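Local atomic coordinates of toxin protein (Yersinia entomophaga, PDB entry 6AQK), a protein that probably acts as a toxin by ADP-ribosylating target molecules, as the C-terminal ADP-ribosyltransferase domain of an RHS protein. Residues Gly204-Asp209 with Tyr214-Arg219. Sequence-based numbering, arbitrary orientation.
Sequences GRSYMD and YGTSHR. With PT (platinum (II) ion), chain G.
Tyr207 turns one edge of its ring onto a face of Tyr214, a T-shaped pair inside the loop-helix-loop connection between strands 192-200 and 220-226, antiparallel neighbours in the mixed sheet of this probable ADP-ribosyltransferase domain. The ring planes stand at 70° with centroids 4.8 Å apart. Followed outward, Tyr207 CB packs on CB and CG of Tyr214. With CG anti to the backbone N (chi1 -176°), CD2 arrives over the centre of the Tyr214 ring, 3.5 Å above its plane. CE2 moves on toward Tyr214 CZ, and the OH leaves the pair to hydrogen-bond His164 on strand 161-167. Met208 lays CG over one face of the Tyr207 ring and binds a platinum(II) ion through SD at 2.1 Å.

Where helix 211-214 ends, Gly215 has positive phi, and its O accepts a 2.7 Å hydrogen bond from Ser206 OG; the donor sits 38° out of the carbonyl plane. Two waters extend the join: one accepts from Tyr207 N and lies 3.1 Å from Tyr214 O; another joins Gly204 N to Thr216 O. Arg219, whose NE bonds Leu201 O, directs both terminal nitrogens at Thr216 O: NH2 at 2.9 Å and NH1 at 3.2 Å approach from the same face of that carbonyl.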
loop_
_atom_site.group_PDB
_atom_site.type_symbol
_atom_site.label_atom_id
_atom_site.label_comp_id
_atom_site.label_asym_id
_atom_site.label_seq_id
_atom_site.Cartn_x
_atom_site.Cartn_y
_atom_site.Cartn_z
ATOM N N GLY A 204 -0.204 14.373 -20.806
ATOM C CA GLY A 204 0.972 14.372 -21.687
ATOM C C GLY A 204 2.336 14.471 -21.042
ATOM O O GLY A 204 3.316 14.162 -21.705
ATOM N N ARG A 205 2.430 14.852 -19.767
ATOM C CA ARG A 205 3.718 15.009 -19.079
ATOM C C ARG A 205 4.065 13.695 -18.365
ATOM O O ARG A 205 3.142 12.942 -17.998
ATOM C CB ARG A 205 3.655 16.134 -18.062
ATOM C CG ARG A 205 3.360 17.511 -18.665
ATOM C CD ARG A 205 4.427 17.970 -19.671
ATOM N NE ARG A 205 5.749 18.026 -19.082
ATOM C CZ ARG A 205 6.233 18.992 -18.318
ATOM N NH1 ARG A 205 5.516 20.066 -18.029
ATOM N NH2 ARG A 205 7.479 18.874 -17.835
ATOM N N SER A 206 5.362 13.433 -18.206
ATOM C CA SER A 206 5.861 12.173 -17.602
ATOM C C SER A 206 6.791 12.471 -16.444
ATOM O O SER A 206 7.566 13.443 -16.467
ATOM C CB SER A 206 6.635 11.346 -18.617
ATOM O OG SER A 206 5.888 11.101 -19.790
ATOM N N TYR A 207 6.777 11.578 -15.458
ATOM C CA TYR A 207 7.717 11.679 -14.354
ATOM C C TYR A 207 9.164 11.755 -14.904
ATOM O O TYR A 207 9.529 10.993 -15.796
ATOM C CB TYR A 207 7.577 10.419 -13.483
ATOM C CG TYR A 207 8.432 10.426 -12.239
ATOM C CD1 TYR A 207 8.573 11.552 -11.466
ATOM C CD2 TYR A 207 9.070 9.264 -11.831
ATOM C CE1 TYR A 207 9.295 11.537 -10.276
ATOM C CE2 TYR A 207 9.840 9.256 -10.657
ATOM C CZ TYR A 207 9.944 10.383 -9.901
ATOM O OH TYR A 207 10.682 10.340 -8.761
ATOM N N MET A 208 9.934 12.714 -14.386
ATOM C CA MET A 208 11.301 12.940 -14.798
ATOM C C MET A 208 11.390 13.182 -16.324
ATOM O O MET A 208 12.421 12.915 -16.923
ATOM C CB MET A 208 12.184 11.738 -14.446
ATOM C CG MET A 208 12.204 11.372 -12.972
ATOM S SD MET A 208 13.896 11.209 -12.358
ATOM C CE MET A 208 14.404 12.976 -12.292
ATOM N N ASP A 209 10.287 13.568 -16.959
ATOM C CA ASP A 209 10.226 13.722 -18.417
ATOM C C ASP A 209 10.767 12.509 -19.154
ATOM O O ASP A 209 11.410 12.640 -20.180
ATOM C CB ASP A 209 10.953 15.020 -18.811
ATOM C CG ASP A 209 10.395 16.246 -18.091
ATOM O OD1 ASP A 209 9.163 16.481 -18.138
ATOM O OD2 ASP A 209 11.180 17.003 -17.489
ATOM N N TYR A 214 8.290 5.723 -17.573
ATOM C CA TYR A 214 7.203 6.086 -16.640
ATOM C C TYR A 214 5.830 6.329 -17.290
ATOM O O TYR A 214 4.848 6.547 -16.607
ATOM C CB TYR A 214 7.649 7.279 -15.848
ATOM C CG TYR A 214 8.788 6.946 -14.873
ATOM C CD1 TYR A 214 8.604 6.044 -13.811
ATOM C CD2 TYR A 214 10.065 7.531 -15.019
ATOM C CE1 TYR A 214 9.664 5.728 -12.949
ATOM C CE2 TYR A 214 11.106 7.249 -14.141
ATOM C CZ TYR A 214 10.898 6.335 -13.105
ATOM O OH TYR A 214 11.934 6.041 -12.242
ATOM N N GLY A 215 5.763 6.273 -18.625
ATOM C CA GLY A 215 4.552 6.541 -19.319
ATOM C C GLY A 215 4.055 7.963 -19.174
ATOM O O GLY A 215 4.776 8.896 -18.794
ATOM N N THR A 216 2.792 8.086 -19.512
ATOM C CA THR A 216 2.069 9.317 -19.485
ATOM C C THR A 216 0.732 9.198 -18.754
ATOM O O THR A 216 -0.080 10.119 -18.820
ATOM C CB THR A 216 1.803 9.790 -20.932
ATOM O OG1 THR A 216 1.004 8.800 -21.619
ATOM C CG2 THR A 216 3.126 10.007 -21.622
ATOM N N SER A 217 0.513 8.111 -17.993
ATOM C CA SER A 217 -0.731 7.976 -17.292
ATOM C C SER A 217 -0.760 8.472 -15.847
ATOM O O SER A 217 -1.839 8.690 -15.326
ATOM C CB SER A 217 -1.159 6.524 -17.331
ATOM O OG SER A 217 -1.060 5.986 -18.605
ATOM N N HIS A 218 0.404 8.707 -15.195
ATOM C CA HIS A 218 0.390 9.198 -13.814
ATOM C C HIS A 218 0.121 10.721 -13.808
ATOM O O HIS A 218 0.840 11.497 -14.405
ATOM C CB HIS A 218 1.754 8.924 -13.127
ATOM C CG HIS A 218 2.272 7.542 -13.336
ATOM N ND1 HIS A 218 1.473 6.429 -13.182
ATOM C CD2 HIS A 218 3.498 7.078 -13.696
ATOM C CE1 HIS A 218 2.176 5.345 -13.446
ATOM N NE2 HIS A 218 3.407 5.709 -13.778
ATOM N N ARG A 219 -0.866 11.156 -13.071
ATOM C CA ARG A 219 -1.040 12.585 -12.775
ATOM C C ARG A 219 -0.326 13.007 -11.499
ATOM O O ARG A 219 -0.083 14.195 -11.296
ATOM C CB ARG A 219 -2.563 12.964 -12.745
ATOM C CG ARG A 219 -3.349 12.497 -13.988
ATOM C CD ARG A 219 -3.156 13.446 -15.190
ATOM N NE ARG A 219 -1.818 13.547 -15.781
ATOM C CZ ARG A 219 -1.296 12.682 -16.670
ATOM N NH1 ARG A 219 -0.064 12.859 -17.113
ATOM N NH2 ARG A 219 -1.960 11.601 -17.097
HETATM PT PT PT G . 14.841 9.591 -13.304
HETATM O O HOH W 1 -1.239 11.995 -20.416
HETATM O O HOH W 2 2.564 10.821 -16.471
HETATM O O HOH W 3 4.711 9.450 -15.674
#